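PDB 4K4K: putative fimbrium subunit Fim1C from Bacteroides uniformis, which is a putative component of the fimbrium tip, fimbriae being surface filaments that mediate cell adhesion and biofilm formation. Local coordinates for residues K140-D151 / A245-S256; V207-L218 / W232-F243. All coordinates share one frame; numbering follows the deposited sequence.

Interaction 1. Residues K140-D151 / A245-S256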
loop_
_atom_site.group_PDB
_atom_site.type_symbol
_atom_site.label_atom_id
_atom_site.label_comp_id
_atom_site.label_asym_id
_atom_site.label_seq_id
_atom_site.Cartn_x
_atom_site.Cartn_y
_atom_site.Cartn_z
ATOM N N LYS A 140 -0.479 -2.737 3.964
ATOM C CA LYS A 140 -1.348 -3.908 4.230
ATOM C C LYS A 140 -1.464 -4.837 3.004
ATOM O O LYS A 140 -1.926 -5.983 3.140
ATOM C CB LYS A 140 -2.747 -3.449 4.666
ATOM C CG LYS A 140 -2.717 -2.647 5.982
ATOM C CD LYS A 140 -2.318 -3.517 7.185
ATOM C CE LYS A 140 -2.045 -2.634 8.392
ATOM N NZ LYS A 140 -1.712 -3.450 9.586
ATOM N N LEU A 141 -1.005 -4.353 1.814
ATOM C CA LEU A 141 -1.088 -5.118 0.576
ATOM C C LEU A 141 0.314 -5.529 0.110
ATOM O O LEU A 141 1.233 -5.584 0.922
ATOM C CB LEU A 141 -1.894 -4.373 -0.500
ATOM C CG LEU A 141 -3.278 -3.812 0.011
ATOM C CD1 LEU A 141 -3.980 -3.024 -1.109
ATOM C CD2 LEU A 141 -4.179 -4.917 0.563
ATOM N N VAL A 142 0.453 -5.896 -1.165
ATOM C CA VAL A 142 1.705 -6.453 -1.697
ATOM C C VAL A 142 2.137 -5.666 -2.929
ATOM O O VAL A 142 1.318 -5.394 -3.800
ATOM C CB VAL A 142 1.472 -7.951 -2.030
ATOM C CG1 VAL A 142 2.680 -8.569 -2.758
ATOM C CG2 VAL A 142 1.108 -8.752 -0.780
ATOM N N LYS A 143 3.429 -5.315 -3.001
ATOM C CA LYS A 143 3.954 -4.572 -4.131
ATOM C C LYS A 143 4.697 -5.506 -5.080
ATOM O O LYS A 143 5.509 -6.326 -4.640
ATOM C CB LYS A 143 4.896 -3.452 -3.640
ATOM C CG LYS A 143 5.554 -2.590 -4.745
ATOM C CD LYS A 143 4.567 -1.652 -5.380
ATOM C CE LYS A 143 5.225 -0.788 -6.438
ATOM N NZ LYS A 143 4.315 0.294 -6.891
ATOM N N LEU A 144 4.425 -5.364 -6.383
ATOM C CA LEU A 144 5.169 -6.087 -7.429
ATOM C C LEU A 144 6.012 -5.065 -8.168
ATOM O O LEU A 144 5.483 -4.038 -8.598
ATOM C CB LEU A 144 4.246 -6.841 -8.402
ATOM C CG LEU A 144 3.204 -7.796 -7.781
ATOM C CD1 LEU A 144 2.389 -8.480 -8.873
ATOM C CD2 LEU A 144 3.854 -8.826 -6.836
ATOM N N ASP A 145 7.321 -5.334 -8.300
ATOM C CA ASP A 145 8.270 -4.437 -8.947
ATOM C C ASP A 145 8.990 -5.270 -9.999
ATOM O O ASP A 145 9.733 -6.179 -9.653
ATOM C CB ASP A 145 9.224 -3.845 -7.886
ATOM C CG ASP A 145 10.164 -2.762 -8.396
ATOM O OD1 ASP A 145 10.803 -2.973 -9.451
ATOM O OD2 ASP A 145 10.341 -1.752 -7.691
ATOM N N ILE A 146 8.709 -5.006 -11.271
ATOM C CA ILE A 146 9.242 -5.814 -12.363
ATOM C C ILE A 146 10.168 -4.994 -13.244
ATOM O O ILE A 146 9.828 -3.887 -13.671
ATOM C CB ILE A 146 8.036 -6.421 -13.149
ATOM C CG1 ILE A 146 7.243 -7.401 -12.239
ATOM C CG2 ILE A 146 8.458 -7.081 -14.485
ATOM C CD1 ILE A 146 5.856 -7.672 -12.637
ATOM N N THR A 147 11.350 -5.567 -13.535
ATOM C CA THR A 147 12.305 -4.968 -14.451
ATOM C C THR A 147 12.423 -5.925 -15.622
ATOM O O THR A 147 12.630 -7.121 -15.412
ATOM C CB THR A 147 13.647 -4.717 -13.744
ATOM O OG1 THR A 147 13.397 -3.948 -12.575
ATOM C CG2 THR A 147 14.642 -3.979 -14.614
ATOM N N ILE A 148 12.274 -5.417 -16.843
ATOM C CA ILE A 148 12.384 -6.245 -18.041
ATOM C C ILE A 148 13.692 -5.946 -18.766
ATOM O O ILE A 148 14.044 -4.786 -18.942
ATOM C CB ILE A 148 11.153 -5.998 -18.969
ATOM C CG1 ILE A 148 9.826 -6.396 -18.273
ATOM C CG2 ILE A 148 11.302 -6.672 -20.342
ATOM C CD1 ILE A 148 8.622 -5.620 -18.839
ATOM N N LYS A 149 14.403 -6.988 -19.219
ATOM C CA LYS A 149 15.576 -6.777 -20.062
ATOM C C LYS A 149 15.645 -7.858 -21.132
ATOM O O LYS A 149 15.126 -8.955 -20.951
ATOM C CB LYS A 149 16.888 -6.706 -19.254
ATOM C CG LYS A 149 17.207 -7.916 -18.388
ATOM C CD LYS A 149 18.448 -7.642 -17.548
ATOM C CE LYS A 149 18.928 -8.872 -16.823
ATOM N NZ LYS A 149 20.028 -8.561 -15.868
ATOM N N ALA A 150 16.273 -7.544 -22.243
ATOM C CA ALA A 150 16.452 -8.539 -23.296
ATOM C C ALA A 150 17.650 -9.421 -22.974
ATOM O O ALA A 150 18.509 -9.012 -22.196
ATOM C CB ALA A 150 16.666 -7.847 -24.630
ATOM N N ASP A 151 17.761 -10.594 -23.611
ATOM C CA ASP A 151 18.944 -11.423 -23.435
ATOM C C ASP A 151 20.204 -10.749 -24.041
ATOM O O ASP A 151 21.319 -11.165 -23.730
ATOM C CB ASP A 151 18.749 -12.829 -24.045
ATOM C CG ASP A 151 18.301 -12.908 -25.501
ATOM O OD1 ASP A 151 18.318 -11.866 -26.191
ATOM O OD2 ASP A 151 18.087 -14.032 -25.989
ATOM N N ALA A 245 1.626 -9.955 2.955
ATOM C CA ALA A 245 1.278 -8.550 3.189
ATOM C C ALA A 245 2.496 -7.752 3.656
ATOM O O ALA A 245 3.296 -8.266 4.449
ATOM C CB ALA A 245 0.172 -8.453 4.242
ATOM N N GLY A 246 2.596 -6.510 3.202
ATOM C CA GLY A 246 3.658 -5.587 3.569
ATOM C C GLY A 246 5.003 -5.897 2.944
ATOM O O GLY A 246 6.010 -5.338 3.380
ATOM N N SER A 247 5.015 -6.734 1.883
ATOM C CA SER A 247 6.239 -7.125 1.181
ATOM C C SER A 247 6.278 -6.562 -0.227
ATOM O O SER A 247 5.232 -6.266 -0.824
ATOM C CB SER A 247 6.361 -8.645 1.107
ATOM O OG SER A 247 6.157 -9.223 2.386
ATOM N N LYS A 248 7.499 -6.442 -0.764
ATOM C CA LYS A 248 7.755 -6.021 -2.139
ATOM C C LYS A 248 8.458 -7.180 -2.831
ATOM O O LYS A 248 9.466 -7.666 -2.327
ATOM C CB LYS A 248 8.597 -4.733 -2.187
ATOM C CG LYS A 248 8.901 -4.263 -3.626
ATOM C CD LYS A 248 9.903 -3.100 -3.697
ATOM C CE LYS A 248 9.296 -1.785 -3.270
ATOM N NZ LYS A 248 10.273 -0.668 -3.315
ATOM N N TYR A 249 7.879 -7.674 -3.933
ATOM C CA TYR A 249 8.442 -8.765 -4.748
ATOM C C TYR A 249 9.070 -8.130 -5.948
ATOM O O TYR A 249 8.399 -7.406 -6.694
ATOM C CB TYR A 249 7.364 -9.812 -5.135
ATOM C CG TYR A 249 6.868 -10.566 -3.913
ATOM C CD1 TYR A 249 5.882 -10.027 -3.087
ATOM C CD2 TYR A 249 7.445 -11.779 -3.533
ATOM C CE1 TYR A 249 5.473 -10.681 -1.923
ATOM C CE2 TYR A 249 7.025 -12.454 -2.383
ATOM C CZ TYR A 249 6.043 -11.896 -1.572
ATOM O OH TYR A 249 5.621 -12.524 -0.418
ATOM N N LEU A 250 10.384 -8.315 -6.085
ATOM C CA LEU A 250 11.144 -7.733 -7.174
ATOM C C LEU A 250 11.488 -8.817 -8.156
ATOM O O LEU A 250 12.107 -9.812 -7.785
ATOM C CB LEU A 250 12.416 -7.026 -6.657
ATOM C CG LEU A 250 12.157 -5.875 -5.688
ATOM C CD1 LEU A 250 12.333 -6.325 -4.262
ATOM C CD2 LEU A 250 13.059 -4.703 -6.001
ATOM N N TYR A 251 11.039 -8.654 -9.405
ATOM C CA TYR A 251 11.345 -9.635 -10.441
ATOM C C TYR A 251 12.173 -9.009 -11.530
ATOM O O TYR A 251 11.831 -7.927 -12.014
ATOM C CB TYR A 251 10.064 -10.233 -11.067
ATOM C CG TYR A 251 9.144 -10.932 -10.089
ATOM C CD1 TYR A 251 9.412 -12.229 -9.654
ATOM C CD2 TYR A 251 7.963 -10.330 -9.659
ATOM C CE1 TYR A 251 8.552 -12.890 -8.779
ATOM C CE2 TYR A 251 7.104 -10.976 -8.768
ATOM C CZ TYR A 251 7.398 -12.260 -8.343
ATOM O OH TYR A 251 6.550 -12.907 -7.483
ATOM N N THR A 252 13.247 -9.701 -11.947
ATOM C CA THR A 252 14.035 -9.296 -13.112
ATOM C C THR A 252 13.717 -10.319 -14.186
ATOM O O THR A 252 13.993 -11.514 -14.016
ATOM C CB THR A 252 15.524 -9.134 -12.822
ATOM O OG1 THR A 252 15.698 -8.133 -11.817
ATOM C CG2 THR A 252 16.311 -8.726 -14.082
ATOM N N ILE A 253 13.102 -9.852 -15.275
ATOM C CA ILE A 253 12.674 -10.704 -16.373
ATOM C C ILE A 253 13.637 -10.574 -17.532
ATOM O O ILE A 253 13.799 -9.476 -18.061
ATOM C CB ILE A 253 11.227 -10.314 -16.824
ATOM C CG1 ILE A 253 10.275 -9.964 -15.640
ATOM C CG2 ILE A 253 10.634 -11.299 -17.845
ATOM C CD1 ILE A 253 9.810 -11.055 -14.796
ATOM N N THR A 254 14.260 -11.681 -17.938
ATOM C CA THR A 254 15.110 -11.670 -19.117
ATOM C C THR A 254 14.330 -12.338 -20.247
ATOM O O THR A 254 14.016 -13.530 -20.170
ATOM C CB THR A 254 16.484 -12.324 -18.871
ATOM O OG1 THR A 254 17.112 -11.681 -17.766
ATOM C CG2 THR A 254 17.391 -12.211 -20.101
ATOM N N ILE A 255 14.073 -11.593 -21.316
ATOM C CA ILE A 255 13.304 -12.126 -22.427
ATOM C C ILE A 255 14.208 -12.498 -23.604
ATOM O O ILE A 255 15.057 -11.708 -24.043
ATOM C CB ILE A 255 12.182 -11.143 -22.852
ATOM C CG1 ILE A 255 11.284 -10.756 -21.634
ATOM C CG2 ILE A 255 11.352 -11.711 -24.036
ATOM C CD1 ILE A 255 10.126 -9.746 -21.970
ATOM N N SER A 256 13.988 -13.714 -24.128
ATOM C CA SER A 256 14.664 -14.252 -25.293
ATOM C C SER A 256 13.595 -14.770 -26.272
ATOM O O SER A 256 12.440 -14.907 -25.873
ATOM C CB SER A 256 15.636 -15.352 -24.864
ATOM O OG SER A 256 15.005 -16.612 -24.736
#

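Interaction 2. Residues V207-L218 / W232-F243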
loop_
_atom_site.group_PDB
_atom_site.type_symbol
_atom_site.label_atom_id
_atom_site.label_comp_id
_atom_site.label_asym_id
_atom_site.label_seq_id
_atom_site.Cartn_x
_atom_site.Cartn_y
_atom_site.Cartn_z
ATOM N N VAL A 207 -1.051 -5.707 -5.312
ATOM C CA VAL A 207 -1.981 -6.838 -5.356
ATOM C C VAL A 207 -2.333 -7.271 -3.934
ATOM O O VAL A 207 -1.680 -6.859 -2.970
ATOM C CB VAL A 207 -1.406 -8.021 -6.192
ATOM C CG1 VAL A 207 -1.161 -7.598 -7.654
ATOM C CG2 VAL A 207 -0.142 -8.604 -5.542
ATOM N N LEU A 208 -3.325 -8.152 -3.820
ATOM C CA LEU A 208 -3.729 -8.633 -2.515
ATOM C C LEU A 208 -2.804 -9.729 -2.008
ATOM O O LEU A 208 -2.327 -10.556 -2.802
ATOM C CB LEU A 208 -5.164 -9.190 -2.587
ATOM C CG LEU A 208 -6.276 -8.229 -2.997
ATOM C CD1 LEU A 208 -7.626 -8.901 -2.832
ATOM C CD2 LEU A 208 -6.233 -6.926 -2.170
ATOM N N PRO A 209 -2.650 -9.834 -0.670
ATOM C CA PRO A 209 -1.910 -10.987 -0.120
ATOM C C PRO A 209 -2.595 -12.291 -0.524
ATOM O O PRO A 209 -3.813 -12.314 -0.709
ATOM C CB PRO A 209 -1.980 -10.770 1.405
ATOM C CG PRO A 209 -2.318 -9.296 1.578
ATOM C CD PRO A 209 -3.175 -8.958 0.404
ATOM N N ALA A 210 -1.821 -13.352 -0.709
ATOM C CA ALA A 210 -2.320 -14.664 -1.114
ATOM C C ALA A 210 -1.480 -15.748 -0.478
ATOM O O ALA A 210 -0.244 -15.740 -0.604
ATOM C CB ALA A 210 -2.292 -14.813 -2.639
ATOM N N ALA A 211 -2.156 -16.694 0.196
ATOM C CA ALA A 211 -1.512 -17.825 0.868
ATOM C C ALA A 211 -0.766 -18.691 -0.164
ATOM O O ALA A 211 0.280 -19.252 0.149
ATOM C CB ALA A 211 -2.553 -18.653 1.616
ATOM N N SER A 212 -1.258 -18.715 -1.414
ATOM C CA SER A 212 -0.613 -19.440 -2.503
ATOM C C SER A 212 -0.667 -18.661 -3.809
ATOM O O SER A 212 -1.742 -18.179 -4.192
ATOM C CB SER A 212 -1.266 -20.804 -2.705
ATOM O OG SER A 212 -0.652 -21.487 -3.788
ATOM N N THR A 213 0.473 -18.589 -4.519
ATOM C CA THR A 213 0.561 -17.953 -5.843
ATOM C C THR A 213 0.305 -18.985 -6.973
ATOM O O THR A 213 0.525 -18.675 -8.147
ATOM C CB THR A 213 1.911 -17.246 -6.039
ATOM O OG1 THR A 213 2.982 -18.185 -5.886
ATOM C CG2 THR A 213 2.096 -16.052 -5.114
ATOM N N ALA A 214 -0.185 -20.200 -6.630
ATOM C CA ALA A 214 -0.490 -21.246 -7.617
ATOM C C ALA A 214 -1.608 -20.797 -8.550
ATOM O O ALA A 214 -2.596 -20.205 -8.108
ATOM C CB ALA A 214 -0.870 -22.551 -6.923
ATOM N N GLY A 215 -1.411 -21.026 -9.841
ATOM C CA GLY A 215 -2.364 -20.607 -10.860
ATOM C C GLY A 215 -2.118 -19.202 -11.371
ATOM O O GLY A 215 -2.732 -18.793 -12.356
HETATM N N MSE A 216 -1.240 -18.428 -10.690
HETATM C CA MSE A 216 -0.946 -17.058 -11.124
HETATM C C MSE A 216 0.198 -17.037 -12.110
HETATM O O MSE A 216 1.245 -17.637 -11.871
HETATM C CB MSE A 216 -0.602 -16.137 -9.956
HETATM C CG MSE A 216 -1.717 -15.960 -8.966
HETATM SE SE MSE A 216 -1.042 -14.951 -7.439
HETATM C CE MSE A 216 -2.716 -14.976 -6.405
ATOM N N ALA A 217 0.013 -16.300 -13.185
ATOM C CA ALA A 217 1.053 -16.154 -14.182
ATOM C C ALA A 217 1.214 -14.707 -14.597
ATOM O O ALA A 217 0.238 -13.953 -14.635
ATOM C CB ALA A 217 0.736 -17.015 -15.410
ATOM N N LEU A 218 2.449 -14.315 -14.899
ATOM C CA LEU A 218 2.747 -13.025 -15.503
ATOM C C LEU A 218 2.702 -13.205 -17.013
ATOM O O LEU A 218 3.297 -14.164 -17.523
ATOM C CB LEU A 218 4.130 -12.475 -15.094
ATOM C CG LEU A 218 4.379 -12.115 -13.648
ATOM C CD1 LEU A 218 5.774 -11.541 -13.488
ATOM C CD2 LEU A 218 3.344 -11.096 -13.124
ATOM N N TRP A 232 4.719 -16.737 -17.598
ATOM C CA TRP A 232 5.633 -17.260 -16.590
ATOM C C TRP A 232 4.870 -17.489 -15.292
ATOM O O TRP A 232 4.142 -16.599 -14.847
ATOM C CB TRP A 232 6.830 -16.318 -16.397
ATOM C CG TRP A 232 7.732 -16.721 -15.260
ATOM C CD1 TRP A 232 8.695 -17.691 -15.269
ATOM C CD2 TRP A 232 7.706 -16.189 -13.932
ATOM N NE1 TRP A 232 9.278 -17.792 -14.025
ATOM C CE2 TRP A 232 8.683 -16.884 -13.181
ATOM C CE3 TRP A 232 6.943 -15.190 -13.294
ATOM C CZ2 TRP A 232 8.938 -16.590 -11.836
ATOM C CZ3 TRP A 232 7.206 -14.893 -11.967
ATOM C CH2 TRP A 232 8.193 -15.581 -11.253
ATOM N N ASP A 233 5.014 -18.692 -14.703
ATOM C CA ASP A 233 4.297 -19.039 -13.476
ATOM C C ASP A 233 4.953 -18.415 -12.244
ATOM O O ASP A 233 6.107 -18.719 -11.907
ATOM C CB ASP A 233 4.153 -20.570 -13.315
ATOM C CG ASP A 233 2.845 -21.123 -13.887
ATOM O OD1 ASP A 233 1.784 -20.453 -13.726
ATOM O OD2 ASP A 233 2.870 -22.240 -14.456
ATOM N N VAL A 234 4.198 -17.528 -11.569
ATOM C CA VAL A 234 4.656 -16.813 -10.366
ATOM C C VAL A 234 5.133 -17.803 -9.290
ATOM O O VAL A 234 6.162 -17.551 -8.664
ATOM C CB VAL A 234 3.572 -15.842 -9.823
ATOM C CG1 VAL A 234 3.997 -15.188 -8.500
ATOM C CG2 VAL A 234 3.243 -14.779 -10.869
ATOM N N ASN A 235 4.437 -18.936 -9.133
ATOM C CA ASN A 235 4.759 -19.953 -8.125
ATOM C C ASN A 235 6.097 -20.695 -8.422
ATOM O O ASN A 235 6.651 -21.320 -7.515
ATOM C CB ASN A 235 3.600 -20.947 -7.993
ATOM C CG ASN A 235 3.644 -21.773 -6.732
ATOM O OD1 ASN A 235 3.370 -21.293 -5.623
ATOM N ND2 ASN A 235 4.022 -23.033 -6.875
ATOM N N SER A 236 6.652 -20.556 -9.641
ATOM C CA SER A 236 7.929 -21.202 -9.959
ATOM C C SER A 236 9.118 -20.420 -9.352
ATOM O O SER A 236 10.214 -20.976 -9.258
ATOM C CB SER A 236 8.093 -21.387 -11.465
ATOM O OG SER A 236 8.417 -20.170 -12.117
ATOM N N ALA A 237 8.900 -19.156 -8.904
ATOM C CA ALA A 237 9.962 -18.362 -8.290
ATOM C C ALA A 237 10.215 -18.835 -6.870
ATOM O O ALA A 237 9.269 -19.205 -6.161
ATOM C CB ALA A 237 9.615 -16.883 -8.296
ATOM N N ALA A 238 11.491 -18.808 -6.451
ATOM C CA ALA A 238 11.906 -19.233 -5.116
ATOM C C ALA A 238 11.345 -18.319 -4.042
ATOM O O ALA A 238 10.905 -18.810 -3.003
ATOM C CB ALA A 238 13.425 -19.260 -5.020
ATOM N N GLN A 239 11.312 -16.996 -4.307
ATOM C CA GLN A 239 10.879 -16.019 -3.311
ATOM C C GLN A 239 9.364 -15.752 -3.275
ATOM O O GLN A 239 8.928 -14.975 -2.412
ATOM C CB GLN A 239 11.616 -14.678 -3.520
ATOM C CG GLN A 239 13.140 -14.721 -3.439
ATOM C CD GLN A 239 13.684 -15.520 -2.283
ATOM O OE1 GLN A 239 13.332 -15.316 -1.116
ATOM N NE2 GLN A 239 14.560 -16.450 -2.593
ATOM N N SER A 240 8.557 -16.361 -4.176
ATOM C CA SER A 240 7.123 -16.049 -4.175
ATOM C C SER A 240 6.182 -17.263 -4.315
ATOM O O SER A 240 5.360 -17.305 -5.224
ATOM C CB SER A 240 6.798 -15.007 -5.247
ATOM O OG SER A 240 6.977 -15.482 -6.572
ATOM N N LYS A 241 6.231 -18.201 -3.355
ATOM C CA LYS A 241 5.272 -19.323 -3.311
ATOM C C LYS A 241 3.915 -18.803 -2.752
ATOM O O LYS A 241 2.855 -19.416 -2.914
ATOM C CB LYS A 241 5.816 -20.480 -2.438
ATOM C CG LYS A 241 7.140 -21.084 -2.926
ATOM C CD LYS A 241 6.968 -21.916 -4.188
ATOM C CE LYS A 241 8.290 -22.322 -4.795
ATOM N NZ LYS A 241 8.091 -23.091 -6.051
ATOM N N ALA A 242 3.982 -17.644 -2.122
ATOM C CA ALA A 242 2.882 -16.899 -1.509
ATOM C C ALA A 242 3.167 -15.429 -1.644
ATOM O O ALA A 242 4.325 -15.045 -1.828
ATOM C CB ALA A 242 2.764 -17.270 -0.026
ATOM N N PHE A 243 2.131 -14.593 -1.535
ATOM C CA PHE A 243 2.304 -13.136 -1.508
ATOM C C PHE A 243 2.015 -12.686 -0.078
ATOM O O PHE A 243 0.864 -12.761 0.364
ATOM C CB PHE A 243 1.374 -12.425 -2.512
ATOM C CG PHE A 243 1.778 -12.462 -3.974
ATOM C CD1 PHE A 243 3.121 -12.517 -4.344
ATOM C CD2 PHE A 243 0.823 -12.329 -4.975
ATOM C CE1 PHE A 243 3.492 -12.505 -5.697
ATOM C CE2 PHE A 243 1.194 -12.293 -6.329
ATOM C CZ PHE A 243 2.526 -12.370 -6.678
#

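Interaction 1. Residues K140-D151 / A245-S256
Val142 and Leu144 meet the Tyr249 ring differently: Val142 CG1 lies at its edge, close to the ring plane and 3.5 Å from Tyr249 CD1, whereas Leu144 CD2 approaches obliquely. CG1 takes this place because it stands anti to the backbone N (chi1 173°). From strand 142-150, Leu144 CD2 and Ile146 CG1 both come to the edge of the Tyr251 ring, the latter 4.0 Å from Tyr251 CD2. The aliphatic row continues with Ile146 CG2 at 3.6 Å from Ile253 CG1 and Ile148 CG2 at 3.7 Å from Ile255 CD1. On the reverse face the Lys143 and Lys248 chains run side by side, CG to CG 3.9 Å; Lys143 NZ then turns to Glu204 and Gln112. Farther along, Lys149 CE passes 3.5 Å from Thr254 OG1. Between the faces, backbone bonds alternate in direction: Tyr249 N gives to Lys143 O and Asp145 N to Tyr249 O, a pattern repeated to Asp151 N, whose bond to Ile255 O is the most bent (138°). Strands 142-150 and 247-256 pair in parallel, 27° apart in direction. One mainly apolar, largely buried face and one mainly polar face suit a beta-sandwich, consistent with the transthyretin-like fold of fimbrillins.

Interaction 2. Residues V207-L218 / W232-F243
Thr213 reaches the 232-243 segment with two polar atoms: OG1 donates to Ser240 O at 2.6 Å, and the backbone N donates to Lys241 O at 3.0 Å, arriving from above that carbonyl's plane, 46° out of it. The hydroxyl is placed by chi1 of 58°, with OG1 between the backbone N and the carbonyl carbon; the same torsion sets CG2 anti to the carbonyl carbon, over the Phe243 ring. These bonds join the loops flanking a beta hairpin, strands 217-222 and 228-233. At the hairpin end, Leu218 and Trp232 form an antiparallel hydrogen-bonded pair, each backbone N giving to the other's O, and Ala217 faces Asp233 as the adjoining non-hydrogen-bonded pair. Just past the last bridge, Val234 N, at the start of a 3-10 segment, gives one more bond to Met216 O. At the far end of the contact, a single antiparallel bridge pairs Ala210 with Phe243: Phe243 N gives to Ala210 O at 2.8 Å, and Ala210 N gives back to Phe243 O. Between these ends, a type II turn from Thr213 to Met216 overlaps an ST turn in which Ser212 OG accepts from Ala214 N. Beyond the polar links lies the packing. Leu218 and Trp232 run alongside each other, CD1 to CE3 3.8 Å, while Val234 CG2 sits 4.0 Å from Leu218 CG. Val234 CG1 meets Thr213 CB at 3.8 Å. Phe243 is met by Val207 CG2 and the selenium of selenomethionine Met216, both oblique to the ring; SE comes within 3.6 Å of CE2 in a Met-aromatic contact. Over the middle of one ring face stands Thr213 CG2, a CH-pi contact 3.6 Å from the centroid and only 7° off the ring normal.

Overall arrangement
Interaction 2 is nested within the chain loop that interaction 1 closes, and their centres lie 11 Å apart. Two polar joints connect them: Val207 N and Val142 O at 2.8 Å, a backbone link between neighbouring antiparallel strands, and Tyr251 OH and Ser240 OG, also 2.8 Å apart, probably hydrogen-bonded. Aromatic packing adds a third connection. Phe243 meets Tyr249 with planes about 55° apart, and Trp232 meets Tyr251 at about 70°. Segment 232-243 packs on the tyrosine-bearing face of strands 142-150 and 247-256, while Val207 joins the edge of strand 132-150. Ile167 of strand 164-177 touches Leu144, Leu218 and Phe243, tying both contacts to a shared apolar interior.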